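Local coordinates for genome polyprotein (Chicken sicinivirus JSY, PDB 6QWT) that supplies, as the 3Dpol piece of the viral polyprotein, the RNA-dependent RNA polymerase that copies the viral RNA genome, at residues 94-99 against 129-134; 143-148 against 180-185; 228-233 against 343-348; 241-246 against 288-293. One frame throughout, in Å; residues are numbered along the deposited sequence.

Contact 1 (94-99 against 129-134)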
loop_
_atom_site.group_PDB
_atom_site.type_symbol
_atom_site.label_atom_id
_atom_site.label_comp_id
_atom_site.label_asym_id
_atom_site.label_seq_id
_atom_site.Cartn_x
_atom_site.Cartn_y
_atom_site.Cartn_z
ATOM N N ALA A 94 17.438 -7.096 10.273
ATOM C CA ALA A 94 16.006 -7.026 10.010
ATOM C C ALA A 94 15.280 -6.218 11.077
ATOM O O ALA A 94 14.255 -5.591 10.789
ATOM C CB ALA A 94 15.418 -8.434 9.912
ATOM N N ILE A 95 15.801 -6.208 12.304
ATOM C CA ILE A 95 15.168 -5.456 13.383
ATOM C C ILE A 95 15.576 -3.989 13.334
ATOM O O ILE A 95 14.726 -3.092 13.369
ATOM C CB ILE A 95 15.513 -6.089 14.744
ATOM C CG1 ILE A 95 14.838 -7.455 14.884
ATOM C CG2 ILE A 95 15.110 -5.161 15.884
ATOM C CD1 ILE A 95 15.351 -8.272 16.048
ATOM N N ASN A 96 16.882 -3.722 13.241
ATOM C CA ASN A 96 17.410 -2.371 13.394
ATOM C C ASN A 96 17.658 -1.645 12.078
ATOM O O ASN A 96 17.750 -0.413 12.084
ATOM C CB ASN A 96 18.712 -2.409 14.200
ATOM C CG ASN A 96 18.501 -2.922 15.610
ATOM O OD1 ASN A 96 18.002 -2.202 16.476
ATOM N ND2 ASN A 96 18.871 -4.175 15.845
ATOM N N GLY A 97 17.781 -2.355 10.967
ATOM C CA GLY A 97 17.902 -1.725 9.670
ATOM C C GLY A 97 19.316 -1.804 9.117
ATOM O O GLY A 97 20.254 -2.278 9.760
ATOM N N THR A 98 19.444 -1.332 7.878
ATOM C CA THR A 98 20.702 -1.299 7.143
ATOM C C THR A 98 20.827 0.072 6.484
ATOM O O THR A 98 19.886 0.872 6.566
ATOM C CB THR A 98 20.758 -2.414 6.090
ATOM O OG1 THR A 98 19.948 -2.055 4.963
ATOM C CG2 THR A 98 20.288 -3.753 6.656
ATOM N N PRO A 99 21.952 0.395 5.834
ATOM C CA PRO A 99 22.013 1.663 5.084
ATOM C C PRO A 99 20.939 1.812 4.013
ATOM O O PRO A 99 20.706 2.935 3.549
ATOM C CB PRO A 99 23.416 1.631 4.461
ATOM C CG PRO A 99 24.218 0.825 5.409
ATOM C CD PRO A 99 23.286 -0.225 5.959
ATOM N N ASP A 129 25.700 -2.873 22.243
ATOM C CA ASP A 129 26.006 -2.389 20.904
ATOM C C ASP A 129 25.148 -1.199 20.495
ATOM O O ASP A 129 25.454 -0.559 19.484
ATOM C CB ASP A 129 25.831 -3.521 19.890
ATOM C CG ASP A 129 24.577 -4.340 20.143
ATOM O OD1 ASP A 129 23.492 -3.741 20.298
ATOM O OD2 ASP A 129 24.678 -5.585 20.188
ATOM N N GLY A 130 24.093 -0.891 21.246
ATOM C CA GLY A 130 23.200 0.194 20.902
ATOM C C GLY A 130 22.035 -0.190 20.019
ATOM O O GLY A 130 21.301 0.699 19.569
ATOM N N LEU A 131 21.837 -1.478 19.760
ATOM C CA LEU A 131 20.783 -1.965 18.885
ATOM C C LEU A 131 19.744 -2.740 19.684
ATOM O O LEU A 131 19.936 -3.069 20.858
ATOM C CB LEU A 131 21.364 -2.852 17.778
ATOM C CG LEU A 131 22.481 -2.244 16.934
ATOM C CD1 LEU A 131 23.016 -3.280 15.964
ATOM C CD2 LEU A 131 21.987 -1.006 16.198
ATOM N N TYR A 132 18.631 -3.036 19.021
ATOM C CA TYR A 132 17.548 -3.798 19.624
ATOM C C TYR A 132 17.798 -5.288 19.434
ATOM O O TYR A 132 18.095 -5.737 18.322
ATOM C CB TYR A 132 16.205 -3.413 19.007
ATOM C CG TYR A 132 15.668 -2.081 19.464
ATOM C CD1 TYR A 132 15.277 -1.882 20.781
ATOM C CD2 TYR A 132 15.546 -1.018 18.577
ATOM C CE1 TYR A 132 14.783 -0.664 21.204
ATOM C CE2 TYR A 132 15.052 0.204 18.990
ATOM C CZ TYR A 132 14.672 0.375 20.306
ATOM O OH TYR A 132 14.178 1.589 20.726
ATOM N N HIS A 133 17.673 -6.047 20.520
ATOM C CA HIS A 133 17.774 -7.491 20.475
ATOM C C HIS A 133 16.456 -8.118 20.909
ATOM O O HIS A 133 15.808 -7.612 21.831
ATOM C CB HIS A 133 18.903 -8.002 21.381
ATOM C CG HIS A 133 20.264 -7.533 20.974
ATOM N ND1 HIS A 133 21.265 -8.400 20.585
ATOM C CD2 HIS A 133 20.794 -6.289 20.898
ATOM C CE1 HIS A 133 22.350 -7.709 20.284
ATOM N NE2 HIS A 133 22.090 -6.425 20.465
ATOM N N PRO A 134 16.029 -9.204 20.270
ATOM C CA PRO A 134 14.786 -9.856 20.695
ATOM C C PRO A 134 14.963 -10.558 22.034
ATOM O O PRO A 134 16.028 -11.103 22.334
ATOM C CB PRO A 134 14.509 -10.859 19.570
ATOM C CG PRO A 134 15.866 -11.176 19.024
ATOM C CD PRO A 134 16.664 -9.900 19.136
#
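Asn96 lays its carboxamide along the backbone of Tyr132, and this makes the polar part of the contact. Asn96 OD1 accepts from Tyr132 N at 2.8 Å with a nearly straight N-H...O (168°), the donor tilted somewhat out of the amide's carbonyl plane. On the other branch, Asn96 ND2 gives one hydrogen to Tyr132 O at 3.0 Å, in the carbonyl plane on a lone pair. The amide thus imitates a neighbouring strand, meeting both polar groups of Tyr132, and a second ND2 bond, to Leu92 O one turn back in helix 91-96, helps to fix its rotation. Leu131 lies against the same amide, CB 3.4 Å from Asn96 ND2.

Strand 132-134 forms a two-stranded antiparallel hairpin with 124-126, to which His133 is bonded through its backbone, while Tyr132 takes Asn96, the last residue of the helix before Gly97 breaks it with positive phi. The setting is probably the fingers of the polymerase.

Apolar contacts come from Ile95. Its CG2, anti to the backbone N, meets Tyr132 CB at 3.7 Å, and its other arm ends with CD1 3.7 Å from Pro134 CD.

A third group of bonds shapes the turn entering the strand: Asp129 OD1 accepts from Leu131 N at 2.9 Å, an Asx turn, and the same carboxylate receives His133 NE2 on its syn side, with OD2 2.7 Å from that nitrogen.

Contact 2 (143-148 against 180-185)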
loop_
_atom_site.group_PDB
_atom_site.type_symbol
_atom_site.label_atom_id
_atom_site.label_comp_id
_atom_site.label_asym_id
_atom_site.label_seq_id
_atom_site.Cartn_x
_atom_site.Cartn_y
_atom_site.Cartn_z
ATOM N N GLU A 143 12.706 -17.859 14.941
ATOM C CA GLU A 143 13.374 -19.063 14.458
ATOM C C GLU A 143 12.360 -20.111 14.011
ATOM O O GLU A 143 12.496 -20.704 12.935
ATOM C CB GLU A 143 14.285 -19.623 15.552
ATOM C CG GLU A 143 15.432 -20.474 15.040
ATOM C CD GLU A 143 16.477 -19.659 14.308
ATOM O OE1 GLU A 143 16.939 -20.102 13.235
ATOM O OE2 GLU A 143 16.835 -18.570 14.806
ATOM N N ALA A 144 11.333 -20.352 14.831
ATOM C CA ALA A 144 10.303 -21.322 14.470
ATOM C C ALA A 144 9.550 -20.901 13.218
ATOM O O ALA A 144 9.111 -21.756 12.439
ATOM C CB ALA A 144 9.327 -21.510 15.632
ATOM N N CYS A 145 9.385 -19.593 13.010
ATOM C CA CYS A 145 8.708 -19.117 11.810
ATOM C C CYS A 145 9.542 -19.372 10.562
ATOM O O CYS A 145 8.988 -19.648 9.491
ATOM C CB CYS A 145 8.388 -17.629 11.941
ATOM S SG CYS A 145 7.315 -16.998 10.638
ATOM N N LEU A 146 10.869 -19.289 10.681
ATOM C CA LEU A 146 11.731 -19.539 9.531
ATOM C C LEU A 146 11.669 -20.994 9.084
ATOM O O LEU A 146 11.881 -21.288 7.901
ATOM C CB LEU A 146 13.167 -19.142 9.861
ATOM C CG LEU A 146 13.421 -17.640 9.972
ATOM C CD1 LEU A 146 14.792 -17.378 10.574
ATOM C CD2 LEU A 146 13.287 -16.976 8.606
ATOM N N HIS A 147 11.374 -21.914 10.003
ATOM C CA HIS A 147 11.258 -23.324 9.661
ATOM C C HIS A 147 9.829 -23.748 9.350
ATOM O O HIS A 147 9.631 -24.763 8.671
ATOM C CB HIS A 147 11.811 -24.186 10.799
ATOM C CG HIS A 147 13.299 -24.097 10.949
ATOM N ND1 HIS A 147 13.909 -23.199 11.798
ATOM C CD2 HIS A 147 14.299 -24.785 10.347
ATOM C CE1 HIS A 147 15.220 -23.341 11.718
ATOM N NE2 HIS A 147 15.483 -24.296 10.844
ATOM N N ASN A 148 8.840 -22.996 9.818
ATOM C CA ASN A 148 7.434 -23.309 9.601
ATOM C C ASN A 148 6.619 -22.030 9.756
ATOM O O ASN A 148 6.178 -21.706 10.866
ATOM C CB ASN A 148 6.966 -24.382 10.586
ATOM C CG ASN A 148 5.474 -24.640 10.504
ATOM O OD1 ASN A 148 4.889 -24.635 9.420
ATOM N ND2 ASN A 148 4.849 -24.870 11.655
ATOM N N ILE A 180 4.745 -9.878 14.915
ATOM C CA ILE A 180 6.097 -9.321 14.874
ATOM C C ILE A 180 7.122 -10.391 14.496
ATOM O O ILE A 180 8.094 -10.112 13.784
ATOM C CB ILE A 180 6.439 -8.645 16.218
ATOM C CG1 ILE A 180 7.858 -8.067 16.192
ATOM C CG2 ILE A 180 6.262 -9.617 17.385
ATOM C CD1 ILE A 180 8.059 -6.984 15.149
ATOM N N HIS A 181 6.921 -11.631 14.951
ATOM C CA HIS A 181 7.883 -12.678 14.618
ATOM C C HIS A 181 7.785 -13.086 13.152
ATOM O O HIS A 181 8.793 -13.472 12.552
ATOM C CB HIS A 181 7.703 -13.895 15.534
ATOM C CG HIS A 181 6.372 -14.573 15.405
ATOM N ND1 HIS A 181 5.202 -14.018 15.877
ATOM C CD2 HIS A 181 6.032 -15.776 14.883
ATOM C CE1 HIS A 181 4.197 -14.841 15.640
ATOM N NE2 HIS A 181 4.673 -15.916 15.036
ATOM N N ALA A 182 6.591 -13.000 12.556
ATOM C CA ALA A 182 6.468 -13.256 11.125
ATOM C C ALA A 182 7.040 -12.108 10.304
ATOM O O ALA A 182 7.543 -12.327 9.195
ATOM C CB ALA A 182 5.007 -13.494 10.751
ATOM N N ILE A 183 6.975 -10.884 10.829
ATOM C CA ILE A 183 7.505 -9.739 10.099
ATOM C C ILE A 183 9.027 -9.778 10.073
ATOM O O ILE A 183 9.650 -9.538 9.032
ATOM C CB ILE A 183 6.971 -8.433 10.713
ATOM C CG1 ILE A 183 5.582 -8.124 10.153
ATOM C CG2 ILE A 183 7.925 -7.276 10.451
ATOM C CD1 ILE A 183 4.702 -7.362 11.106
ATOM N N ILE A 184 9.651 -10.100 11.208
ATOM C CA ILE A 184 11.108 -10.149 11.266
ATOM C C ILE A 184 11.644 -11.294 10.413
ATOM O O ILE A 184 12.653 -11.143 9.713
ATOM C CB ILE A 184 11.574 -10.251 12.730
ATOM C CG1 ILE A 184 11.206 -8.972 13.485
ATOM C CG2 ILE A 184 13.071 -10.481 12.799
ATOM C CD1 ILE A 184 11.456 -9.048 14.973
ATOM N N ALA A 185 10.978 -12.453 10.445
ATOM C CA ALA A 185 11.375 -13.551 9.569
ATOM C C ALA A 185 11.239 -13.161 8.103
ATOM O O ALA A 185 12.090 -13.508 7.277
ATOM C CB ALA A 185 10.544 -14.796 9.872
#
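Cys145 swings its sulfur to the side of CB remote from the backbone N (chi1 -170°), and that torsion carries SG across to the helix opposite, 3.9 Å from Ala182 CA and 4.0 Å from Ala185 CB. Leu146, whose CG stays beside its own backbone N, bends its CD2 branch round to the same alanine, with Ala185 CB 3.7 Å from CD2. The Ala185 methyl is therefore held between sulfur on one residue and a leucine branch on the next. His181 has its CG in the crowded position between backbone N and carbonyl carbon (chi1 63°), which leaves CD2 4.2 Å from Cys145 CB.

No hydrogen bond joins the two segments; the interface is apolar packing of buried side chains. Small residues on 180-185 let the backbones come close, with Leu146 CA and Ala185 CA 6.0 Å apart, and the axes of helix 143-147 and helix 180-185 pass at 8.8 Å with a crossing angle of -63°. This is steeply crossed helix-helix packing through small residues, inside the polymerase domain and probably in its fingers. The polar end of His181 is turned elsewhere: ND1 is hydrogen-bonded to Trp114 NE1, and the two rings meet steeply.

Helix 136-147 here packs on helix 180-189. Ile184 reaches Ile142 and also Ile95 of helix 91-96, Leu146 continues along helix 180-189 to Met188 and Leu189, and Tyr271 of helix 267-276 hydrogen-bonds to Ala182 O.

Contact 3 (228-233 against 343-348)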
loop_
_atom_site.group_PDB
_atom_site.type_symbol
_atom_site.label_atom_id
_atom_site.label_comp_id
_atom_site.label_asym_id
_atom_site.label_seq_id
_atom_site.Cartn_x
_atom_site.Cartn_y
_atom_site.Cartn_z
ATOM N N GLU A 228 1.035 8.755 -24.608
ATOM C CA GLU A 228 -0.124 8.431 -23.794
ATOM C C GLU A 228 0.316 7.665 -22.556
ATOM O O GLU A 228 1.068 6.689 -22.657
ATOM C CB GLU A 228 -1.153 7.626 -24.594
ATOM C CG GLU A 228 -2.103 8.499 -25.405
ATOM C CD GLU A 228 -3.093 7.692 -26.219
ATOM O OE1 GLU A 228 -4.312 7.869 -26.019
ATOM O OE2 GLU A 228 -2.651 6.882 -27.061
ATOM N N VAL A 229 -0.143 8.120 -21.394
ATOM C CA VAL A 229 0.103 7.465 -20.117
ATOM C C VAL A 229 -1.248 7.211 -19.467
ATOM O O VAL A 229 -2.111 8.097 -19.465
ATOM C CB VAL A 229 1.008 8.312 -19.201
ATOM C CG1 VAL A 229 1.310 7.575 -17.904
ATOM C CG2 VAL A 229 2.302 8.677 -19.921
ATOM N N TRP A 230 -1.437 6.008 -18.930
ATOM C CA TRP A 230 -2.727 5.580 -18.407
ATOM C C TRP A 230 -2.642 5.303 -16.913
ATOM O O TRP A 230 -1.636 4.782 -16.420
ATOM C CB TRP A 230 -3.225 4.330 -19.137
ATOM C CG TRP A 230 -3.413 4.548 -20.603
ATOM C CD1 TRP A 230 -2.548 4.203 -21.601
ATOM C CD2 TRP A 230 -4.533 5.176 -21.240
ATOM N NE1 TRP A 230 -3.063 4.573 -22.822
ATOM C CE2 TRP A 230 -4.280 5.171 -22.627
ATOM C CE3 TRP A 230 -5.724 5.739 -20.773
ATOM C CZ2 TRP A 230 -5.175 5.708 -23.552
ATOM C CZ3 TRP A 230 -6.610 6.270 -21.693
ATOM C CH2 TRP A 230 -6.331 6.251 -23.065
ATOM N N ALA A 231 -3.706 5.662 -16.199
ATOM C CA ALA A 231 -3.870 5.327 -14.794
ATOM C C ALA A 231 -5.100 4.450 -14.631
ATOM O O ALA A 231 -6.125 4.678 -15.282
ATOM C CB ALA A 231 -4.010 6.583 -13.927
ATOM N N LEU A 232 -4.995 3.439 -13.775
ATOM C CA LEU A 232 -6.157 2.635 -13.434
ATOM C C LEU A 232 -6.013 2.132 -12.009
ATOM O O LEU A 232 -4.925 2.143 -11.426
ATOM C CB LEU A 232 -6.361 1.466 -14.405
ATOM C CG LEU A 232 -5.250 0.436 -14.601
ATOM C CD1 LEU A 232 -5.242 -0.599 -13.485
ATOM C CD2 LEU A 232 -5.420 -0.237 -15.957
ATOM N N ASP A 233 -7.136 1.698 -11.452
ATOM C CA ASP A 233 -7.192 1.200 -10.091
ATOM C C ASP A 233 -7.955 -0.114 -10.076
ATOM O O ASP A 233 -8.807 -0.368 -10.931
ATOM C CB ASP A 233 -7.860 2.219 -9.151
ATOM C CG ASP A 233 -7.655 1.885 -7.686
ATOM O OD1 ASP A 233 -8.661 1.665 -6.976
ATOM O OD2 ASP A 233 -6.487 1.841 -7.243
ATOM N N SER A 343 0.146 2.525 -28.035
ATOM C CA SER A 343 -0.630 2.656 -26.810
ATOM C C SER A 343 -1.718 1.592 -26.744
ATOM O O SER A 343 -2.488 1.415 -27.693
ATOM C CB SER A 343 -1.247 4.051 -26.728
ATOM O OG SER A 343 -2.049 4.186 -25.569
ATOM N N ILE A 344 -1.780 0.885 -25.619
ATOM C CA ILE A 344 -2.824 -0.098 -25.357
ATOM C C ILE A 344 -3.843 0.540 -24.422
ATOM O O ILE A 344 -3.497 0.970 -23.315
ATOM C CB ILE A 344 -2.245 -1.388 -24.755
ATOM C CG1 ILE A 344 -1.297 -2.058 -25.752
ATOM C CG2 ILE A 344 -3.363 -2.339 -24.353
ATOM C CD1 ILE A 344 -0.727 -3.376 -25.275
ATOM N N HIS A 345 -5.091 0.612 -24.869
ATOM C CA HIS A 345 -6.120 1.277 -24.085
ATOM C C HIS A 345 -6.509 0.412 -22.887
ATOM O O HIS A 345 -6.556 -0.817 -22.997
ATOM C CB HIS A 345 -7.343 1.562 -24.956
ATOM C CG HIS A 345 -8.267 2.596 -24.393
ATOM N ND1 HIS A 345 -9.285 2.286 -23.515
ATOM C CD2 HIS A 345 -8.339 3.933 -24.596
ATOM C CE1 HIS A 345 -9.939 3.388 -23.197
ATOM N NE2 HIS A 345 -9.386 4.401 -23.839
ATOM N N PRO A 346 -6.780 1.017 -21.728
ATOM C CA PRO A 346 -7.193 0.220 -20.561
ATOM C C PRO A 346 -8.487 -0.542 -20.774
ATOM O O PRO A 346 -8.781 -1.455 -19.991
ATOM C CB PRO A 346 -7.332 1.266 -19.443
ATOM C CG PRO A 346 -7.423 2.580 -20.144
ATOM C CD PRO A 346 -6.614 2.440 -21.390
ATOM N N SER A 347 -9.275 -0.195 -21.794
ATOM C CA SER A 347 -10.415 -1.029 -22.167
ATOM C C SER A 347 -9.967 -2.447 -22.488
ATOM O O SER A 347 -10.604 -3.420 -22.068
ATOM C CB SER A 347 -11.141 -0.422 -23.366
ATOM O OG SER A 347 -12.145 0.479 -22.946
ATOM N N PHE A 348 -8.865 -2.580 -23.229
ATOM C CA PHE A 348 -8.370 -3.900 -23.605
ATOM C C PHE A 348 -7.944 -4.700 -22.381
ATOM O O PHE A 348 -8.240 -5.895 -22.280
ATOM C CB PHE A 348 -7.207 -3.749 -24.586
ATOM C CG PHE A 348 -6.627 -5.053 -25.047
ATOM C CD1 PHE A 348 -5.582 -5.649 -24.354
ATOM C CD2 PHE A 348 -7.120 -5.681 -26.179
ATOM C CE1 PHE A 348 -5.045 -6.849 -24.778
ATOM C CE2 PHE A 348 -6.583 -6.879 -26.611
ATOM C CZ PHE A 348 -5.547 -7.464 -25.910
HETATM O O HOH W 1 0.420 4.169 -23.574
#
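Trp230 and Pro346 make the tight half of this contact. Pro346 CD lies over one face of the indole, 3.6 Å from the centroid of the six-membered ring and 18° off its normal, a CH-pi contact. Beyond it, His345 comes in obliquely at the far rim, CD2 to Trp230 CH2 3.4 Å. His345 is itself held at both nitrogens: ND1 caps the helix by accepting from Ser347 N at 3.0 Å, and NE2 bonds to Pro371 O. At its polar edge the indole is pinned in plane, Trp230 NE1 donating to Ser343 OG at 3.0 Å and 170°. The serine hydroxyl is turned away from its own backbone N (chi1 178°), which brings it to the indole N-H.

Around that hydroxyl the packing gives way to a wetter, looser margin. A water receives a hydrogen bond from Ser343 OG at 3.2 Å and donates one to Glu228 O at 2.8 Å, bridging the segments where their backbones are not directly bonded. Glu228 turns its OE1 to Thr373 OG1.

Strand 230-235 pairs through Trp230 with Tyr338 of strand 335-340 in the antiparallel palm sheet, and Tyr338 also meets the indole and Pro346. Helix 346-356, probably the motif D helix, thus starts against the strand of motif A.

Contact 4 (241-246 against 288-293)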
loop_
_atom_site.group_PDB
_atom_site.type_symbol
_atom_site.label_atom_id
_atom_site.label_comp_id
_atom_site.label_asym_id
_atom_site.label_seq_id
_atom_site.Cartn_x
_atom_site.Cartn_y
_atom_site.Cartn_z
ATOM N N ILE A 241 -6.486 -11.264 -6.168
ATOM C CA ILE A 241 -5.191 -11.759 -6.629
ATOM C C ILE A 241 -5.193 -13.280 -6.551
ATOM O O ILE A 241 -5.432 -13.848 -5.473
ATOM C CB ILE A 241 -4.033 -11.171 -5.812
ATOM C CG1 ILE A 241 -3.791 -9.711 -6.197
ATOM C CG2 ILE A 241 -2.770 -11.986 -6.033
ATOM C CD1 ILE A 241 -2.957 -8.964 -5.183
ATOM N N PRO A 242 -4.944 -13.977 -7.652
ATOM C CA PRO A 242 -4.968 -15.441 -7.622
ATOM C C PRO A 242 -3.697 -16.028 -7.030
ATOM O O PRO A 242 -2.608 -15.457 -7.132
ATOM C CB PRO A 242 -5.121 -15.819 -9.100
ATOM C CG PRO A 242 -4.537 -14.680 -9.838
ATOM C CD PRO A 242 -4.803 -13.450 -9.020
ATOM N N SER A 243 -3.862 -17.197 -6.404
ATOM C CA SER A 243 -2.738 -17.891 -5.786
ATOM C C SER A 243 -1.613 -18.137 -6.782
ATOM O O SER A 243 -0.431 -18.053 -6.428
ATOM C CB SER A 243 -3.209 -19.223 -5.197
ATOM O OG SER A 243 -3.787 -19.041 -3.921
ATOM N N VAL A 244 -1.965 -18.446 -8.032
ATOM C CA VAL A 244 -0.975 -18.901 -9.000
ATOM C C VAL A 244 0.074 -17.828 -9.271
ATOM O O VAL A 244 1.243 -18.145 -9.523
ATOM C CB VAL A 244 -1.690 -19.363 -10.290
ATOM C CG1 VAL A 244 -2.408 -18.198 -10.962
ATOM C CG2 VAL A 244 -0.712 -20.047 -11.239
ATOM N N VAL A 245 -0.304 -16.549 -9.196
ATOM C CA VAL A 245 0.664 -15.480 -9.440
ATOM C C VAL A 245 1.704 -15.437 -8.325
ATOM O O VAL A 245 2.914 -15.363 -8.584
ATOM C CB VAL A 245 -0.054 -14.127 -9.599
ATOM C CG1 VAL A 245 0.958 -13.020 -9.853
ATOM C CG2 VAL A 245 -1.065 -14.188 -10.733
ATOM N N PHE A 246 1.252 -15.486 -7.068
ATOM C CA PHE A 246 2.181 -15.517 -5.940
ATOM C C PHE A 246 3.076 -16.747 -5.994
ATOM O O PHE A 246 4.279 -16.663 -5.722
ATOM C CB PHE A 246 1.410 -15.492 -4.620
ATOM C CG PHE A 246 1.095 -14.115 -4.125
ATOM C CD1 PHE A 246 2.111 -13.222 -3.833
ATOM C CD2 PHE A 246 -0.219 -13.713 -3.944
ATOM C CE1 PHE A 246 1.825 -11.949 -3.375
ATOM C CE2 PHE A 246 -0.511 -12.443 -3.482
ATOM C CZ PHE A 246 0.511 -11.560 -3.199
ATOM N N ILE A 288 -9.144 -19.192 6.995
ATOM C CA ILE A 288 -7.988 -19.202 6.111
ATOM C C ILE A 288 -8.432 -18.647 4.766
ATOM O O ILE A 288 -9.500 -19.013 4.263
ATOM C CB ILE A 288 -7.399 -20.619 5.961
ATOM C CG1 ILE A 288 -6.474 -20.940 7.137
ATOM C CG2 ILE A 288 -6.659 -20.770 4.633
ATOM C CD1 ILE A 288 -6.114 -22.409 7.250
ATOM N N MET A 289 -7.631 -17.746 4.204
ATOM C CA MET A 289 -7.886 -17.188 2.886
ATOM C C MET A 289 -6.973 -17.871 1.876
ATOM O O MET A 289 -5.746 -17.829 2.013
ATOM C CB MET A 289 -7.668 -15.675 2.875
ATOM C CG MET A 289 -8.843 -14.876 3.422
ATOM S SD MET A 289 -10.327 -15.039 2.400
ATOM C CE MET A 289 -11.600 -14.433 3.506
ATOM N N LYS A 290 -7.572 -18.512 0.877
ATOM C CA LYS A 290 -6.838 -19.090 -0.244
ATOM C C LYS A 290 -6.913 -18.093 -1.394
ATOM O O LYS A 290 -7.993 -17.848 -1.942
ATOM C CB LYS A 290 -7.417 -20.447 -0.638
ATOM C CG LYS A 290 -6.695 -21.134 -1.785
ATOM C CD LYS A 290 -7.262 -22.527 -2.025
ATOM C CE LYS A 290 -6.658 -23.173 -3.261
ATOM N NZ LYS A 290 -7.108 -22.514 -4.517
ATOM N N GLY A 291 -5.770 -17.511 -1.749
ATOM C CA GLY A 291 -5.732 -16.406 -2.683
ATOM C C GLY A 291 -5.747 -15.060 -1.975
ATOM O O GLY A 291 -6.011 -14.949 -0.777
ATOM N N GLY A 292 -5.449 -14.008 -2.742
ATOM C CA GLY A 292 -5.336 -12.669 -2.185
ATOM C C GLY A 292 -4.129 -12.537 -1.266
ATOM O O GLY A 292 -3.313 -13.443 -1.128
ATOM N N ASN A 293 -4.024 -11.371 -0.621
ATOM C CA ASN A 293 -2.945 -11.076 0.331
ATOM C C ASN A 293 -3.530 -10.109 1.348
ATOM O O ASN A 293 -4.260 -9.187 0.949
ATOM C CB ASN A 293 -1.723 -10.457 -0.383
ATOM C CG ASN A 293 -0.478 -10.287 0.527
ATOM O OD1 ASN A 293 -0.520 -10.519 1.724
ATOM N ND2 ASN A 293 0.634 -9.883 -0.072
#
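Ile241 O and Gly292 N form the one hydrogen bond across this contact, 2.7 Å long, with the N-H lying in the carbonyl plane and the N-H...O angle at 158°. The backbones come very near: Ile241 CA and Gly292 CA are 4.5 Å apart, and Ser243 CA is 4.6 Å from Gly291 CA. Both glycines have positive phi, with no side chain to hold the backbones apart. Ser243 OG lies 3.5 Å from Gly291 CA, a packing contact; its angle to Gly291 N is too poor for a bond. Further along, Phe246 stands across Asn293, with CZ 3.6 Å from ND2 and the amide nearly at right angles to the ring (planes 81° apart). Asn293 CG lies opposite its backbone N (chi1 -173°), which sets the amide against that ring. Phe246 CE2 is 3.8 Å from Gly292 O.

Outside this shell, Phe246 is walled in by Ile275 and Tyr276 of helix 267-276 and by Val307 of helix 298-316, while the Asn293 amide has weak hydrogen bonds to Thr300 and Asn304 of the latter helix. Asp62 links both segments: OD1 accepts from Ser243 N at the start of the helix, while OD2, with Asp64, makes salt bridges to Lys290 NZ.

The glycine pair leading into Asn293 is consistent with the start of polymerase motif B, whose loop runs on into helix 298-316. Here it lies against the segment that follows motif A, as expected near the active site of a picornaviral 3Dpol.

Contacts 2 and 4 are buried, contact 3 is partly so, and contact 1 lies at the surface. Contacts 1 and 2 are neighbours: strand 132-134 leads into helix 136-147, and Ile95 CG1 meets Ile184 CD1 at 3.7 Å. Their chemistry nevertheless differs, an amide reading a strand edge in contact 1 and purely apolar helix packing in contact 2. Contacts 3 and 4 both belong to the RdRp catalytic range, contact 4 nested within the chain loop that contact 3 closes. Contact 3 is built on an indole packed by a proline and bonded to a serine hydroxyl, with water at the margin; contact 4 on a direct backbone hydrogen bond beside two glycines. Contacts 1 and 3 lie farthest apart.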